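Local coordinates for geranylgeranyl pyrophosphate synthase (Geoglobus acetivorans, PDB 5JFQ), which catalyses the stepwise, magnesium-dependent addition of three isopentenyl diphosphate units to dimethylallyl diphosphate, giving geranylgeranyl diphosphate and a little farnesyl diphosphate, at residues V143-D154 with E170-L179; A200-G211 with Y290-I301. All blocks are in the same frame, centred on the assembly; numbering follows the deposited sequence.

Overall arrangement
The two contacts lie in one largely helical bundle and follow each other along the chain, their centres about 17 Å apart. Contact 1 joins helices 130-159 and 165-190; contact 2 joins helices 195-221 and 280-298. Helices 165-190 and 195-221, consecutive in sequence, pack together and so link the pairs: Trp-202 meets Val-143 and Val-178, and Ile-210 meets Val-172. Contact 1 is nearer the centre of the chain, beside the predicted diphosphate and magnesium sites and the second subunit, and mixes charged side chains with aliphatic ones. Contact 2 is further out, untouched by the other chain, and relies on aromatic and aliphatic packing. Each has a buried part and a more exposed flank.

Contact 1 of 2, residues V143-D154 with E170-L179; sequences VCVEICEGQFMD and EMVRKKTGVL
The Arg-173 guanidinium meets the Glu-146 carboxylate with the planes 53° apart, so this salt bridge is skewed: NH2 of Arg-173 lies 3.1 Å from OE1 of Glu-146 in a weak, bent hydrogen bond. Val-178 CG1 covers one guanidinium face toward its rim, and Lys-174 CE sits at the edge, in plane. Lys-174 is a knob among Glu-146, Glu-149, Gly-150 and Met-153, its CB 3.9 Å from Gly-150 CA. Without a side chain at Gly-150 the backbones close in, Gly-150 CA lying 4.3 Å from Lys-175 CA. A trans first torsion (chi1 -175°) and a bend at chi2 lay Lys-175 CE 3.5 Å from Gln-151 CB and carry NZ to a salt bridge with Asp-84, a predicted magnesium ligand. Lys-175 and Thr-176, predicted to bind dimethylallyl diphosphate, lie in a pi-type turn. At one end Met-153 CE packs 3.6 Å from Met-171 CB; at the other, Ile-147 CD1 packs 3.8 Å from Leu-179 CB. Segments 143-154 and 170-179 run roughly antiparallel (138°) in the helical core of the polyprenyl synthase fold. Helix 67-88 covers Ile-147 and Leu-179, helix 195-221 Val-143 and Val-178, and the second subunit packs on Cys-144 and Cys-148, its Tyr-33 hydrogen-bonding Glu-149.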
loop_
_atom_site.group_PDB
_atom_site.type_symbol
_atom_site.label_atom_id
_atom_site.label_comp_id
_atom_site.label_asym_id
_atom_site.label_seq_id
_atom_site.Cartn_x
_atom_site.Cartn_y
_atom_site.Cartn_z
ATOM N N VAL B 143 10.854 -5.331 0.824
ATOM C CA VAL B 143 10.186 -6.606 1.024
ATOM C C VAL B 143 8.792 -6.566 0.416
ATOM O O VAL B 143 8.394 -7.474 -0.327
ATOM C CB VAL B 143 10.175 -6.926 2.537
ATOM C CG1 VAL B 143 9.127 -7.953 2.896
ATOM C CG2 VAL B 143 11.561 -7.366 2.978
ATOM N N CYS B 144 8.047 -5.489 0.679
ATOM C CA CYS B 144 6.703 -5.361 0.132
ATOM C C CYS B 144 6.730 -5.264 -1.390
ATOM O O CYS B 144 5.858 -5.811 -2.070
ATOM C CB CYS B 144 6.015 -4.147 0.751
ATOM S SG CYS B 144 5.647 -4.346 2.521
ATOM N N VAL B 145 7.724 -4.575 -1.949
ATOM C CA VAL B 145 7.852 -4.550 -3.401
ATOM C C VAL B 145 8.044 -5.962 -3.923
ATOM O O VAL B 145 7.463 -6.345 -4.943
ATOM C CB VAL B 145 9.009 -3.627 -3.830
ATOM C CG1 VAL B 145 9.269 -3.751 -5.318
ATOM C CG2 VAL B 145 8.718 -2.171 -3.448
ATOM N N GLU B 146 8.838 -6.768 -3.216
ATOM C CA GLU B 146 9.159 -8.099 -3.714
ATOM C C GLU B 146 7.970 -9.041 -3.603
ATOM O O GLU B 146 7.731 -9.836 -4.513
ATOM C CB GLU B 146 10.368 -8.657 -2.979
ATOM C CG GLU B 146 11.663 -8.001 -3.409
ATOM C CD GLU B 146 12.823 -8.973 -3.409
ATOM O OE1 GLU B 146 13.457 -9.135 -2.344
ATOM O OE2 GLU B 146 13.084 -9.593 -4.469
ATOM N N ILE B 147 7.207 -8.962 -2.508
ATOM C CA ILE B 147 5.965 -9.733 -2.422
ATOM C C ILE B 147 5.075 -9.438 -3.619
ATOM O O ILE B 147 4.490 -10.350 -4.213
ATOM C CB ILE B 147 5.224 -9.444 -1.100
ATOM C CG1 ILE B 147 6.143 -9.637 0.107
ATOM C CG2 ILE B 147 3.964 -10.309 -0.989
ATOM C CD1 ILE B 147 5.424 -9.497 1.416
ATOM N N CYS B 148 4.955 -8.163 -3.987
ATOM C CA CYS B 148 4.187 -7.797 -5.173
ATOM C C CYS B 148 4.818 -8.389 -6.425
ATOM O O CYS B 148 4.121 -8.912 -7.303
ATOM C CB CYS B 148 4.097 -6.272 -5.295
ATOM S SG CYS B 148 3.253 -5.440 -3.945
ATOM N N GLU B 149 6.144 -8.284 -6.534
ATOM C CA GLU B 149 6.843 -8.930 -7.633
ATOM C C GLU B 149 6.576 -10.434 -7.632
ATOM O O GLU B 149 6.353 -11.029 -8.689
ATOM C CB GLU B 149 8.341 -8.632 -7.544
ATOM C CG GLU B 149 8.700 -7.171 -7.785
ATOM C CD GLU B 149 10.195 -6.911 -7.691
ATOM O OE1 GLU B 149 10.925 -7.828 -7.250
ATOM O OE2 GLU B 149 10.646 -5.794 -8.050
ATOM N N GLY B 150 6.544 -11.050 -6.449
ATOM C CA GLY B 150 6.262 -12.472 -6.368
ATOM C C GLY B 150 4.844 -12.815 -6.790
ATOM O O GLY B 150 4.630 -13.692 -7.635
ATOM N N GLN B 151 3.855 -12.135 -6.205
ATOM C CA GLN B 151 2.466 -12.411 -6.559
ATOM C C GLN B 151 2.236 -12.233 -8.053
ATOM O O GLN B 151 1.499 -13.008 -8.675
ATOM C CB GLN B 151 1.526 -11.512 -5.755
ATOM C CG GLN B 151 0.038 -11.620 -6.142
ATOM C CD GLN B 151 -0.573 -13.000 -5.869
ATOM O OE1 GLN B 151 0.070 -13.882 -5.295
ATOM N NE2 GLN B 151 -1.828 -13.185 -6.284
ATOM N N PHE B 152 2.869 -11.230 -8.652
ATOM C CA PHE B 152 2.776 -11.089 -10.098
ATOM C C PHE B 152 3.468 -12.246 -10.815
ATOM O O PHE B 152 3.014 -12.687 -11.875
ATOM C CB PHE B 152 3.373 -9.751 -10.508
ATOM C CG PHE B 152 3.296 -9.473 -11.962
ATOM C CD1 PHE B 152 2.160 -8.910 -12.506
ATOM C CD2 PHE B 152 4.368 -9.754 -12.787
ATOM C CE1 PHE B 152 2.090 -8.650 -13.859
ATOM C CE2 PHE B 152 4.308 -9.490 -14.132
ATOM C CZ PHE B 152 3.172 -8.945 -14.672
ATOM N N MET B 153 4.556 -12.761 -10.246
ATOM C CA MET B 153 5.209 -13.920 -10.842
ATOM C C MET B 153 4.329 -15.162 -10.730
ATOM O O MET B 153 4.081 -15.850 -11.726
ATOM C CB MET B 153 6.567 -14.151 -10.182
ATOM C CG MET B 153 7.656 -13.276 -10.762
ATOM S SD MET B 153 9.119 -13.153 -9.717
ATOM C CE MET B 153 9.676 -14.845 -9.726
ATOM N N ASP B 154 3.837 -15.449 -9.519
ATOM C CA ASP B 154 2.977 -16.607 -9.290
ATOM C C ASP B 154 1.798 -16.618 -10.247
ATOM O O ASP B 154 1.467 -17.657 -10.827
ATOM C CB ASP B 154 2.480 -16.595 -7.846
ATOM C CG ASP B 154 1.989 -17.931 -7.395
ATOM O OD1 ASP B 154 2.494 -18.939 -7.924
ATOM O OD2 ASP B 154 1.125 -17.974 -6.495
ATOM N N GLU B 170 12.423 -18.753 -7.084
ATOM C CA GLU B 170 12.589 -17.320 -6.888
ATOM C C GLU B 170 11.254 -16.664 -6.562
ATOM O O GLU B 170 11.200 -15.726 -5.755
ATOM C CB GLU B 170 13.229 -16.676 -8.119
ATOM C CG GLU B 170 13.610 -15.214 -7.899
ATOM C CD GLU B 170 14.366 -14.997 -6.592
ATOM O OE1 GLU B 170 15.211 -15.852 -6.240
ATOM O OE2 GLU B 170 14.111 -13.976 -5.912
ATOM N N MET B 171 10.166 -17.177 -7.143
ATOM C CA MET B 171 8.844 -16.650 -6.834
ATOM C C MET B 171 8.470 -16.929 -5.390
ATOM O O MET B 171 7.936 -16.053 -4.706
ATOM C CB MET B 171 7.800 -17.236 -7.781
ATOM C CG MET B 171 6.395 -16.756 -7.503
ATOM S SD MET B 171 5.571 -17.705 -6.217
ATOM C CE MET B 171 5.542 -19.350 -6.963
ATOM N N VAL B 172 8.706 -18.152 -4.916
ATOM C CA VAL B 172 8.350 -18.458 -3.534
ATOM C C VAL B 172 9.206 -17.638 -2.580
ATOM O O VAL B 172 8.729 -17.190 -1.526
ATOM C CB VAL B 172 8.453 -19.972 -3.249
ATOM C CG1 VAL B 172 9.876 -20.439 -3.312
ATOM C CG2 VAL B 172 7.922 -20.265 -1.874
ATOM N N ARG B 173 10.464 -17.393 -2.950
ATOM C CA ARG B 173 11.341 -16.586 -2.112
ATOM C C ARG B 173 10.761 -15.190 -1.908
ATOM O O ARG B 173 10.749 -14.669 -0.783
ATOM C CB ARG B 173 12.734 -16.527 -2.745
ATOM C CG ARG B 173 13.712 -15.605 -2.057
ATOM C CD ARG B 173 14.773 -15.114 -3.026
ATOM N NE ARG B 173 15.277 -13.828 -2.576
ATOM C CZ ARG B 173 14.964 -12.661 -3.127
ATOM N NH1 ARG B 173 14.162 -12.621 -4.181
ATOM N NH2 ARG B 173 15.466 -11.535 -2.629
ATOM N N LYS B 174 10.252 -14.582 -2.984
ATOM C CA LYS B 174 9.619 -13.272 -2.891
ATOM C C LYS B 174 8.222 -13.363 -2.280
ATOM O O LYS B 174 7.874 -12.569 -1.399
ATOM C CB LYS B 174 9.537 -12.627 -4.272
ATOM C CG LYS B 174 10.848 -12.265 -4.926
ATOM C CD LYS B 174 10.546 -11.457 -6.185
ATOM C CE LYS B 174 11.791 -10.946 -6.882
ATOM N NZ LYS B 174 12.534 -12.011 -7.613
ATOM N N LYS B 175 7.409 -14.326 -2.727
ATOM C CA LYS B 175 5.979 -14.264 -2.433
ATOM C C LYS B 175 5.699 -14.536 -0.963
ATOM O O LYS B 175 4.872 -13.851 -0.346
ATOM C CB LYS B 175 5.195 -15.239 -3.321
ATOM C CG LYS B 175 3.668 -15.140 -3.166
ATOM C CD LYS B 175 3.185 -13.680 -3.230
ATOM C CE LYS B 175 1.710 -13.501 -2.828
ATOM N NZ LYS B 175 1.400 -13.739 -1.386
ATOM N N THR B 176 6.372 -15.526 -0.381
ATOM C CA THR B 176 6.167 -15.821 1.026
ATOM C C THR B 176 7.451 -15.862 1.854
ATOM O O THR B 176 7.361 -15.884 3.085
ATOM C CB THR B 176 5.406 -17.147 1.179
ATOM O OG1 THR B 176 6.144 -18.193 0.541
ATOM C CG2 THR B 176 4.001 -17.053 0.536
ATOM N N GLY B 177 8.628 -15.823 1.230
ATOM C CA GLY B 177 9.881 -15.977 1.939
ATOM C C GLY B 177 10.427 -14.713 2.577
ATOM O O GLY B 177 10.732 -14.707 3.781
ATOM N N VAL B 178 10.556 -13.631 1.795
ATOM C CA VAL B 178 11.173 -12.413 2.326
ATOM C C VAL B 178 10.371 -11.859 3.493
ATOM O O VAL B 178 10.949 -11.371 4.468
ATOM C CB VAL B 178 11.372 -11.344 1.233
ATOM C CG1 VAL B 178 12.460 -11.764 0.237
ATOM C CG2 VAL B 178 10.047 -10.982 0.541
ATOM N N LEU B 179 9.042 -11.920 3.437
ATOM C CA LEU B 179 8.309 -11.468 4.615
ATOM C C LEU B 179 8.640 -12.333 5.820
ATOM O O LEU B 179 8.592 -11.858 6.959
ATOM C CB LEU B 179 6.800 -11.442 4.378
ATOM C CG LEU B 179 6.043 -10.658 5.451
ATOM C CD1 LEU B 179 6.542 -9.236 5.485
ATOM C CD2 LEU B 179 4.551 -10.675 5.230
#

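Contact 2 of 2, residues A200-G211 with Y290-I301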
loop_
_atom_site.group_PDB
_atom_site.type_symbol
_atom_site.label_atom_id
_atom_site.label_comp_id
_atom_site.label_asym_id
_atom_site.label_seq_id
_atom_site.Cartn_x
_atom_site.Cartn_y
_atom_site.Cartn_z
ATOM N N ALA B 200 22.112 -13.526 8.553
ATOM C CA ALA B 200 21.890 -14.847 9.133
ATOM C C ALA B 200 20.427 -15.047 9.503
ATOM O O ALA B 200 19.831 -16.075 9.173
ATOM C CB ALA B 200 22.794 -15.048 10.350
ATOM N N LEU B 201 19.829 -14.078 10.200
ATOM C CA LEU B 201 18.407 -14.191 10.506
ATOM C C LEU B 201 17.579 -14.062 9.247
ATOM O O LEU B 201 16.527 -14.698 9.125
ATOM C CB LEU B 201 17.999 -13.132 11.517
ATOM C CG LEU B 201 18.563 -13.414 12.904
ATOM C CD1 LEU B 201 18.451 -12.186 13.800
ATOM C CD2 LEU B 201 17.828 -14.603 13.502
ATOM N N TRP B 202 18.045 -13.241 8.311
ATOM C CA TRP B 202 17.419 -13.152 7.002
ATOM C C TRP B 202 17.363 -14.524 6.347
ATOM O O TRP B 202 16.278 -15.071 6.108
ATOM C CB TRP B 202 18.201 -12.149 6.147
ATOM C CG TRP B 202 17.675 -11.853 4.745
ATOM C CD1 TRP B 202 18.321 -12.093 3.566
ATOM C CD2 TRP B 202 16.425 -11.228 4.391
ATOM N NE1 TRP B 202 17.552 -11.672 2.506
ATOM C CE2 TRP B 202 16.389 -11.130 2.986
ATOM C CE3 TRP B 202 15.343 -10.743 5.124
ATOM C CZ2 TRP B 202 15.311 -10.574 2.306
ATOM C CZ3 TRP B 202 14.282 -10.190 4.449
ATOM C CH2 TRP B 202 14.270 -10.110 3.055
ATOM N N ASN B 203 18.536 -15.112 6.084
ATOM C CA ASN B 203 18.589 -16.400 5.399
ATOM C C ASN B 203 17.731 -17.441 6.108
ATOM O O ASN B 203 17.005 -18.207 5.463
ATOM C CB ASN B 203 20.040 -16.864 5.289
ATOM C CG ASN B 203 20.772 -16.218 4.121
ATOM O OD1 ASN B 203 20.236 -15.343 3.447
ATOM N ND2 ASN B 203 22.000 -16.656 3.874
ATOM N N TYR B 204 17.765 -17.454 7.441
ATOM C CA TYR B 204 16.891 -18.353 8.182
ATOM C C TYR B 204 15.430 -18.131 7.812
ATOM O O TYR B 204 14.692 -19.086 7.544
ATOM C CB TYR B 204 17.094 -18.160 9.677
ATOM C CG TYR B 204 15.973 -18.713 10.510
ATOM C CD1 TYR B 204 15.966 -20.036 10.905
ATOM C CD2 TYR B 204 14.926 -17.905 10.916
ATOM C CE1 TYR B 204 14.941 -20.541 11.687
ATOM C CE2 TYR B 204 13.900 -18.396 11.691
ATOM C CZ TYR B 204 13.911 -19.713 12.076
ATOM O OH TYR B 204 12.886 -20.208 12.846
ATOM N N GLY B 205 14.993 -16.870 7.792
ATOM C CA GLY B 205 13.590 -16.592 7.540
ATOM C C GLY B 205 13.162 -16.974 6.136
ATOM O O GLY B 205 12.079 -17.523 5.939
ATOM N N ILE B 206 14.000 -16.691 5.144
ATOM C CA ILE B 206 13.649 -17.051 3.779
ATOM C C ILE B 206 13.523 -18.554 3.652
ATOM O O ILE B 206 12.508 -19.076 3.172
ATOM C CB ILE B 206 14.686 -16.505 2.790
ATOM C CG1 ILE B 206 14.580 -14.989 2.705
ATOM C CG2 ILE B 206 14.517 -17.154 1.439
ATOM C CD1 ILE B 206 15.802 -14.322 3.222
ATOM N N TYR B 207 14.562 -19.269 4.075
ATOM C CA TYR B 207 14.568 -20.716 3.919
ATOM C C TYR B 207 13.410 -21.337 4.673
ATOM O O TYR B 207 12.717 -22.218 4.146
ATOM C CB TYR B 207 15.905 -21.280 4.381
ATOM C CG TYR B 207 17.033 -20.750 3.540
ATOM C CD1 TYR B 207 16.818 -20.427 2.213
ATOM C CD2 TYR B 207 18.298 -20.547 4.073
ATOM C CE1 TYR B 207 17.821 -19.937 1.431
ATOM C CE2 TYR B 207 19.318 -20.053 3.291
ATOM C CZ TYR B 207 19.068 -19.749 1.964
ATOM O OH TYR B 207 20.072 -19.252 1.165
ATOM N N SER B 208 13.149 -20.857 5.883
ATOM C CA SER B 208 11.964 -21.325 6.578
ATOM C C SER B 208 10.717 -21.064 5.746
ATOM O O SER B 208 9.802 -21.889 5.723
ATOM C CB SER B 208 11.870 -20.656 7.938
ATOM O OG SER B 208 13.115 -20.774 8.601
ATOM N N GLY B 209 10.686 -19.949 5.018
ATOM C CA GLY B 209 9.516 -19.645 4.213
ATOM C C GLY B 209 9.332 -20.626 3.072
ATOM O O GLY B 209 8.259 -21.211 2.900
ATOM N N ILE B 210 10.386 -20.834 2.287
ATOM C CA ILE B 210 10.287 -21.723 1.138
ATOM C C ILE B 210 9.893 -23.124 1.576
ATOM O O ILE B 210 8.906 -23.688 1.091
ATOM C CB ILE B 210 11.606 -21.715 0.358
ATOM C CG1 ILE B 210 11.865 -20.278 -0.102
ATOM C CG2 ILE B 210 11.532 -22.699 -0.800
ATOM C CD1 ILE B 210 13.230 -20.038 -0.644
ATOM N N GLY B 211 10.646 -23.701 2.502
ATOM C CA GLY B 211 10.240 -24.973 3.072
ATOM C C GLY B 211 8.816 -24.946 3.591
ATOM O O GLY B 211 8.036 -25.867 3.339
ATOM N N TYR B 290 15.666 -27.104 2.952
ATOM C CA TYR B 290 15.553 -25.672 3.200
ATOM C C TYR B 290 15.535 -25.368 4.692
ATOM O O TYR B 290 16.301 -24.522 5.170
ATOM C CB TYR B 290 14.301 -25.121 2.515
ATOM C CG TYR B 290 14.597 -24.657 1.117
ATOM C CD1 TYR B 290 15.480 -23.601 0.904
ATOM C CD2 TYR B 290 14.029 -25.285 0.007
ATOM C CE1 TYR B 290 15.783 -23.171 -0.373
ATOM C CE2 TYR B 290 14.322 -24.864 -1.273
ATOM C CZ TYR B 290 15.201 -23.804 -1.460
ATOM O OH TYR B 290 15.521 -23.353 -2.723
ATOM N N ILE B 291 14.667 -26.061 5.437
ATOM C CA ILE B 291 14.598 -25.897 6.886
ATOM C C ILE B 291 15.957 -26.138 7.523
ATOM O O ILE B 291 16.342 -25.455 8.481
ATOM C CB ILE B 291 13.529 -26.837 7.467
ATOM C CG1 ILE B 291 12.166 -26.437 6.926
ATOM C CG2 ILE B 291 13.578 -26.863 8.987
ATOM C CD1 ILE B 291 11.961 -24.973 6.714
ATOM N N GLU B 292 16.707 -27.106 7.003
ATOM C CA GLU B 292 18.048 -27.338 7.514
ATOM C C GLU B 292 18.964 -26.174 7.168
ATOM O O GLU B 292 19.724 -25.700 8.022
ATOM C CB GLU B 292 18.582 -28.662 6.971
ATOM C CG GLU B 292 17.802 -29.854 7.500
ATOM C CD GLU B 292 17.918 -29.997 9.012
ATOM O OE1 GLU B 292 19.072 -30.085 9.490
ATOM O OE2 GLU B 292 16.871 -30.017 9.713
ATOM N N MET B 293 18.872 -25.670 5.934
ATOM C CA MET B 293 19.620 -24.473 5.570
ATOM C C MET B 293 19.260 -23.284 6.458
ATOM O O MET B 293 20.076 -22.368 6.628
ATOM C CB MET B 293 19.367 -24.132 4.105
ATOM C CG MET B 293 20.622 -23.938 3.270
ATOM S SD MET B 293 20.224 -23.507 1.548
ATOM C CE MET B 293 18.942 -24.704 1.146
ATOM N N ALA B 294 18.055 -23.280 7.025
ATOM C CA ALA B 294 17.688 -22.234 7.968
ATOM C C ALA B 294 18.406 -22.427 9.297
ATOM O O ALA B 294 19.007 -21.485 9.831
ATOM C CB ALA B 294 16.173 -22.221 8.161
ATOM N N LYS B 295 18.352 -23.648 9.846
ATOM C CA LYS B 295 19.052 -23.944 11.093
ATOM C C LYS B 295 20.544 -23.682 10.948
ATOM O O LYS B 295 21.115 -22.847 11.656
ATOM C CB LYS B 295 18.811 -25.392 11.507
ATOM C CG LYS B 295 17.379 -25.743 11.802
ATOM C CD LYS B 295 17.152 -27.202 11.435
ATOM C CE LYS B 295 15.779 -27.678 11.835
ATOM N NZ LYS B 295 15.630 -29.125 11.551
ATOM N N LYS B 296 21.191 -24.381 10.012
ATOM C CA LYS B 296 22.622 -24.206 9.809
ATOM C C LYS B 296 22.979 -22.756 9.558
ATOM O O LYS B 296 24.139 -22.369 9.744
ATOM C CB LYS B 296 23.107 -25.067 8.642
ATOM N N ASN B 297 22.009 -21.946 9.145
ATOM C CA ASN B 297 22.246 -20.516 9.046
ATOM C C ASN B 297 22.117 -19.857 10.408
ATOM O O ASN B 297 22.929 -18.996 10.773
ATOM C CB ASN B 297 21.275 -19.892 8.053
ATOM C CG ASN B 297 21.952 -18.905 7.145
ATOM O OD1 ASN B 297 22.275 -17.802 7.556
ATOM N ND2 ASN B 297 22.206 -19.307 5.910
ATOM N N LEU B 298 21.122 -20.284 11.184
ATOM C CA LEU B 298 20.814 -19.735 12.502
ATOM C C LEU B 298 21.932 -19.961 13.521
ATOM O O LEU B 298 21.842 -19.457 14.648
ATOM C CB LEU B 298 19.501 -20.356 12.971
ATOM C CG LEU B 298 18.767 -19.813 14.181
ATOM C CD1 LEU B 298 18.676 -18.317 14.057
ATOM C CD2 LEU B 298 17.393 -20.448 14.228
ATOM N N GLU B 299 22.992 -20.673 13.120
ATOM C CA GLU B 299 24.094 -21.016 14.012
ATOM C C GLU B 299 24.951 -19.801 14.374
ATOM O O GLU B 299 25.566 -19.770 15.449
ATOM C CB GLU B 299 24.939 -22.108 13.347
ATOM C CG GLU B 299 26.279 -22.393 13.992
ATOM C CD GLU B 299 26.983 -23.567 13.341
ATOM O OE1 GLU B 299 26.436 -24.094 12.341
ATOM O OE2 GLU B 299 28.073 -23.957 13.832
ATOM N N VAL B 300 24.992 -18.795 13.499
ATOM C CA VAL B 300 25.750 -17.579 13.751
ATOM C C VAL B 300 25.291 -16.877 15.024
ATOM O O VAL B 300 26.044 -16.090 15.608
ATOM C CB VAL B 300 25.644 -16.694 12.487
ATOM C CG1 VAL B 300 25.784 -15.214 12.800
ATOM C CG2 VAL B 300 26.685 -17.137 11.459
ATOM N N ILE B 301 24.099 -17.177 15.500
ATOM C CA ILE B 301 23.578 -16.596 16.732
ATOM C C ILE B 301 23.962 -17.486 17.905
ATOM O O ILE B 301 24.084 -18.707 17.767
ATOM C CB ILE B 301 22.052 -16.403 16.632
ATOM C CG1 ILE B 301 21.753 -15.251 15.681
ATOM C CG2 ILE B 301 21.420 -16.161 18.012
ATOM C CD1 ILE B 301 20.425 -14.604 15.933
#
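Tyr-207 holds CG anti to its carbonyl carbon (chi1 -62°), which sends its ring across to helix 280-298 as a knob among Tyr-290, Met-293, Ala-294 and Asn-297. Tyr-204, one turn earlier, takes the other course, CG anti to the backbone N (chi1 162°), and its ring lies side by side with Leu-298, CE1 of Tyr-204 being 3.5 Å from Leu-298 CD2. Over one face of the Tyr-207 ring sits Met-293 SD, 4.1 Å from the ring centroid, a Met-aromatic contact. Tyr-207 CD1 comes to the edge of the Tyr-290 ring, 3.7 Å from its CD1, though the pair as a whole is oblique. One face of Tyr-290 receives Ile-210 CG2 in a CH-pi contact, 3.8 Å from the ring centroid. Replacing Tyr-207 by alanine would probably open a gap in this pocket and leave the Met-293 sulfur without its aromatic face. The two segments run nearly antiparallel (165°) and come closest at small Ala-294, whose CA is 4.0 Å from that of Tyr-204. Further along, Leu-201 CD2 meets Ile-301 CD1 at 3.6 Å. Helix 305-316 covers Tyr-204, Ile-291 and Leu-298. Ser-208 OG hydrogen-bonds Tyr-204 O from above the carbonyl plane and rests over the centre of one Tyr-204 ring face, while Tyr-204 OH bonds to Leu-310 O. Ser-208 OG thus bonds within its own helix and Tyr-204 OH outside both segments, and what joins the two helices is mostly dispersion between rings, sulfur and aliphatic branches, the fit of knob and hole probably setting their register.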